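PDB 4PAG: periplasmic binding protein from Sulfurospirillum deleyianum, which probably serves as the solute-binding component of an ABC transporter, capturing its ligand outside the membrane and delivering it to the permease. Local coordinates for residues Phe161-Thr171 and Ala285-Pro294. Residues are numbered along the deposited sequence; the frame is centred on the assembly and turned at random.
Sequences FVASIPEKERT and ASKLYPTRYP
Phe161 and Tyr289 meet through different first torsions: Phe161 swings CG anti to its backbone N (chi1 169°), putting the ring among residues 289-294, while Tyr289 keeps CG beside its own N (chi1 -59°), which sends its ring toward the loop of residues 165-171. Their rings form an offset edge-to-face pair, the edge of Phe161 turned to the face of Tyr289 with planes at 75°, and Phe161 CZ also packs 3.7 Å from Tyr289 CB. Phe161 offers its own face to the edge of Tyr293, the centroids 5.8 Å apart. Pro294 CD makes a CH-pi contact over the Phe161 ring, 4.0 Å from its centroid. Ile165 CG1 lies over a face of the Tyr289 ring, while Ile165 CG2 comes within 3.8 Å of Tyr289 CE1. At the far end of that ring the phenol oxygen is shared: Thr171 N donates to Tyr289 OH at 3.0 Å in a fairly straight bond, and Gly199 O is a further hydrogen-bond partner. Thr171 OG1 gives its proton to Leu288 O at 2.8 Å, coming from above the carbonyl plane, so the side chain of Thr171 holds the last turn of helix 277-288 and its backbone N holds the phenol of the residue that follows. A leucine in place of Tyr289 would probably leave Thr171 N and Gly199 O without their hydroxyl partner and the edge of Phe161 without the aromatic face it points at. Within that loop, Arg170 grips Ile165 O side-on with NE and NH2, the NE bond being 3.0 Å long. What results is an aromatic cluster of Phe161, Tyr289 and Tyr293, joining the end of the long helix 141-163, the loop into strand 172-176 of the parallel sheet and the exit of helix 277-288 in a periplasmic binding protein fold.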
loop_
_atom_site.group_PDB
_atom_site.type_symbol
_atom_site.label_atom_id
_atom_site.label_comp_id
_atom_site.label_asym_id
_atom_site.label_seq_id
_atom_site.Cartn_x
_atom_site.Cartn_y
_atom_site.Cartn_z
ATOM N N PHE A 161 -9.328 10.910 -15.176
ATOM C CA PHE A 161 -8.112 11.306 -15.893
ATOM C C PHE A 161 -7.528 10.169 -16.756
ATOM O O PHE A 161 -7.237 10.366 -17.939
ATOM C CB PHE A 161 -7.036 11.841 -14.943
ATOM C CG PHE A 161 -5.700 12.015 -15.604
ATOM C CD1 PHE A 161 -5.525 12.986 -16.571
ATOM C CD2 PHE A 161 -4.639 11.173 -15.300
ATOM C CE1 PHE A 161 -4.309 13.144 -17.205
ATOM C CE2 PHE A 161 -3.422 11.320 -15.943
ATOM C CZ PHE A 161 -3.259 12.311 -16.894
ATOM N N VAL A 162 -7.359 8.989 -16.169
ATOM C CA VAL A 162 -6.779 7.856 -16.895
ATOM C C VAL A 162 -7.643 7.468 -18.111
ATOM O O VAL A 162 -7.113 7.173 -19.190
ATOM C CB VAL A 162 -6.515 6.654 -15.959
ATOM C CG1 VAL A 162 -6.149 5.412 -16.751
ATOM C CG2 VAL A 162 -5.392 6.992 -14.992
ATOM N N ALA A 163 -8.964 7.509 -17.950
ATOM C CA ALA A 163 -9.879 7.269 -19.076
ATOM C C ALA A 163 -9.662 8.228 -20.254
ATOM O O ALA A 163 -9.942 7.871 -21.396
ATOM C CB ALA A 163 -11.331 7.332 -18.611
ATOM N N SER A 164 -9.160 9.432 -19.991
ATOM C CA SER A 164 -8.889 10.404 -21.061
ATOM C C SER A 164 -7.597 10.138 -21.854
ATOM O O SER A 164 -7.327 10.823 -22.844
ATOM C CB SER A 164 -8.872 11.830 -20.497
ATOM O OG SER A 164 -7.655 12.127 -19.830
ATOM N N ILE A 165 -6.803 9.160 -21.424
ATOM C CA ILE A 165 -5.561 8.798 -22.120
ATOM C C ILE A 165 -5.834 7.577 -22.999
ATOM O O ILE A 165 -6.055 6.492 -22.468
ATOM C CB ILE A 165 -4.425 8.429 -21.128
ATOM C CG1 ILE A 165 -4.304 9.456 -19.997
ATOM C CG2 ILE A 165 -3.097 8.281 -21.859
ATOM C CD1 ILE A 165 -3.976 10.853 -20.463
ATOM N N PRO A 166 -5.799 7.738 -24.338
ATOM C CA PRO A 166 -5.975 6.586 -25.224
ATOM C C PRO A 166 -4.965 5.479 -24.932
ATOM O O PRO A 166 -3.826 5.767 -24.543
ATOM C CB PRO A 166 -5.721 7.162 -26.619
ATOM C CG PRO A 166 -5.933 8.628 -26.493
ATOM C CD PRO A 166 -5.558 8.985 -25.087
ATOM N N GLU A 167 -5.370 4.231 -25.142
ATOM C CA GLU A 167 -4.537 3.080 -24.785
ATOM C C GLU A 167 -3.176 3.100 -25.482
ATOM O O GLU A 167 -2.165 2.753 -24.874
ATOM C CB GLU A 167 -5.271 1.767 -25.069
ATOM C CG GLU A 167 -6.562 1.625 -24.272
ATOM C CD GLU A 167 -6.816 0.209 -23.791
ATOM O OE1 GLU A 167 -6.972 -0.694 -24.642
ATOM O OE2 GLU A 167 -6.869 0.000 -22.554
ATOM N N LYS A 168 -3.157 3.538 -26.738
ATOM C CA LYS A 168 -1.909 3.656 -27.506
ATOM C C LYS A 168 -0.972 4.771 -27.025
ATOM O O LYS A 168 0.181 4.816 -27.437
ATOM C CB LYS A 168 -2.207 3.860 -29.002
ATOM C CG LYS A 168 -2.263 2.574 -29.814
ATOM C CD LYS A 168 -3.275 1.587 -29.252
ATOM C CE LYS A 168 -3.688 0.557 -30.293
ATOM N NZ LYS A 168 -4.871 -0.229 -29.843
ATOM N N GLU A 169 -1.467 5.669 -26.178
ATOM C CA GLU A 169 -0.656 6.753 -25.626
ATOM C C GLU A 169 -0.269 6.529 -24.156
ATOM O O GLU A 169 0.267 7.435 -23.523
ATOM C CB GLU A 169 -1.395 8.085 -25.778
ATOM C CG GLU A 169 -1.556 8.531 -27.229
ATOM C CD GLU A 169 -2.369 9.806 -27.378
ATOM O OE1 GLU A 169 -2.607 10.494 -26.365
ATOM O OE2 GLU A 169 -2.770 10.124 -28.519
ATOM N N ARG A 170 -0.520 5.332 -23.622
ATOM C CA ARG A 170 -0.200 5.038 -22.225
ATOM C C ARG A 170 1.306 4.915 -22.032
ATOM O O ARG A 170 1.989 4.257 -22.815
ATOM C CB ARG A 170 -0.887 3.751 -21.759
ATOM C CG ARG A 170 -2.410 3.790 -21.821
ATOM C CD ARG A 170 -2.987 4.522 -20.633
ATOM N NE ARG A 170 -4.436 4.727 -20.716
ATOM C CZ ARG A 170 -5.361 3.994 -20.095
ATOM N NH1 ARG A 170 -5.030 2.958 -19.340
ATOM N NH2 ARG A 170 -6.643 4.304 -20.235
ATOM N N THR A 171 1.815 5.536 -20.975
ATOM C CA THR A 171 3.255 5.597 -20.717
ATOM C C THR A 171 3.804 4.228 -20.314
ATOM O O THR A 171 3.318 3.626 -19.367
ATOM C CB THR A 171 3.538 6.622 -19.601
ATOM O OG1 THR A 171 3.032 7.898 -19.999
ATOM C CG2 THR A 171 5.033 6.744 -19.286
ATOM N N ALA A 285 0.803 8.901 -11.411
ATOM C CA ALA A 285 0.199 9.557 -12.581
ATOM C C ALA A 285 0.926 10.855 -12.950
ATOM O O ALA A 285 1.146 11.148 -14.139
ATOM C CB ALA A 285 -1.280 9.830 -12.340
ATOM N N SER A 286 1.309 11.617 -11.930
ATOM C CA SER A 286 2.044 12.871 -12.117
ATOM C C SER A 286 3.400 12.634 -12.789
ATOM O O SER A 286 3.875 13.482 -13.535
ATOM C CB SER A 286 2.234 13.615 -10.789
ATOM O OG SER A 286 3.271 13.047 -9.990
ATOM N N LYS A 287 4.010 11.484 -12.528
ATOM C CA LYS A 287 5.285 11.134 -13.149
ATOM C C LYS A 287 5.105 10.530 -14.548
ATOM O O LYS A 287 5.927 10.765 -15.423
ATOM C CB LYS A 287 6.068 10.169 -12.254
ATOM C CG LYS A 287 6.409 10.709 -10.869
ATOM C CD LYS A 287 7.116 12.062 -10.914
ATOM C CE LYS A 287 7.518 12.515 -9.522
ATOM N NZ LYS A 287 7.754 13.980 -9.496
ATOM N N LEU A 288 4.039 9.759 -14.758
ATOM C CA LEU A 288 3.757 9.166 -16.072
ATOM C C LEU A 288 3.273 10.197 -17.109
ATOM O O LEU A 288 3.522 10.049 -18.302
ATOM C CB LEU A 288 2.714 8.057 -15.937
ATOM C CG LEU A 288 3.037 6.846 -15.052
ATOM C CD1 LEU A 288 1.860 5.867 -15.081
ATOM C CD2 LEU A 288 4.321 6.157 -15.478
ATOM N N TYR A 289 2.586 11.233 -16.634
ATOM C CA TYR A 289 1.913 12.214 -17.482
ATOM C C TYR A 289 2.234 13.626 -17.011
ATOM O O TYR A 289 1.346 14.360 -16.587
ATOM C CB TYR A 289 0.406 11.949 -17.481
ATOM C CG TYR A 289 0.117 10.568 -17.990
ATOM C CD1 TYR A 289 0.270 10.274 -19.341
ATOM C CD2 TYR A 289 -0.221 9.525 -17.119
ATOM C CE1 TYR A 289 0.053 9.005 -19.824
ATOM C CE2 TYR A 289 -0.440 8.242 -17.602
ATOM C CZ TYR A 289 -0.294 7.992 -18.958
ATOM O OH TYR A 289 -0.501 6.738 -19.477
ATOM N N PRO A 290 3.519 14.015 -17.090
ATOM C CA PRO A 290 3.937 15.319 -16.551
ATOM C C PRO A 290 3.260 16.518 -17.216
ATOM O O PRO A 290 3.088 17.549 -16.569
ATOM C CB PRO A 290 5.455 15.348 -16.782
ATOM C CG PRO A 290 5.741 14.279 -17.766
ATOM C CD PRO A 290 4.654 13.248 -17.633
ATOM N N THR A 291 2.869 16.387 -18.478
ATOM C CA THR A 291 2.186 17.481 -19.162
ATOM C C THR A 291 0.656 17.376 -19.093
ATOM O O THR A 291 -0.024 18.395 -19.108
ATOM C CB THR A 291 2.639 17.597 -20.629
ATOM O OG1 THR A 291 2.320 16.391 -21.331
ATOM C CG2 THR A 291 4.133 17.838 -20.696
ATOM N N ARG A 292 0.114 16.164 -19.008
ATOM C CA ARG A 292 -1.343 15.970 -19.026
ATOM C C ARG A 292 -1.969 15.927 -17.626
ATOM O O ARG A 292 -3.130 16.279 -17.467
ATOM C CB ARG A 292 -1.711 14.684 -19.769
ATOM C CG ARG A 292 -1.436 14.672 -21.275
ATOM C CD ARG A 292 -1.022 13.263 -21.697
ATOM N NE ARG A 292 -1.285 12.924 -23.092
ATOM C CZ ARG A 292 -2.489 12.672 -23.606
ATOM N NH1 ARG A 292 -3.589 12.760 -22.866
ATOM N NH2 ARG A 292 -2.599 12.358 -24.886
ATOM N N TYR A 293 -1.222 15.486 -16.619
ATOM C CA TYR A 293 -1.787 15.339 -15.268
ATOM C C TYR A 293 -2.297 16.696 -14.777
ATOM O O TYR A 293 -1.522 17.621 -14.639
ATOM C CB TYR A 293 -0.744 14.768 -14.305
ATOM C CG TYR A 293 -1.257 14.568 -12.901
ATOM C CD1 TYR A 293 -2.076 13.488 -12.584
ATOM C CD2 TYR A 293 -0.920 15.452 -11.888
ATOM C CE1 TYR A 293 -2.552 13.306 -11.289
ATOM C CE2 TYR A 293 -1.390 15.275 -10.598
ATOM C CZ TYR A 293 -2.201 14.203 -10.309
ATOM O OH TYR A 293 -2.656 14.054 -9.027
ATOM N N PRO A 294 -3.608 16.819 -14.520
ATOM C CA PRO A 294 -4.201 18.136 -14.307
ATOM C C PRO A 294 -4.248 18.657 -12.865
ATOM O O PRO A 294 -4.737 19.761 -12.653
ATOM C CB PRO A 294 -5.627 17.934 -14.821
ATOM C CG PRO A 294 -5.935 16.546 -14.418
ATOM C CD PRO A 294 -4.646 15.774 -14.556
#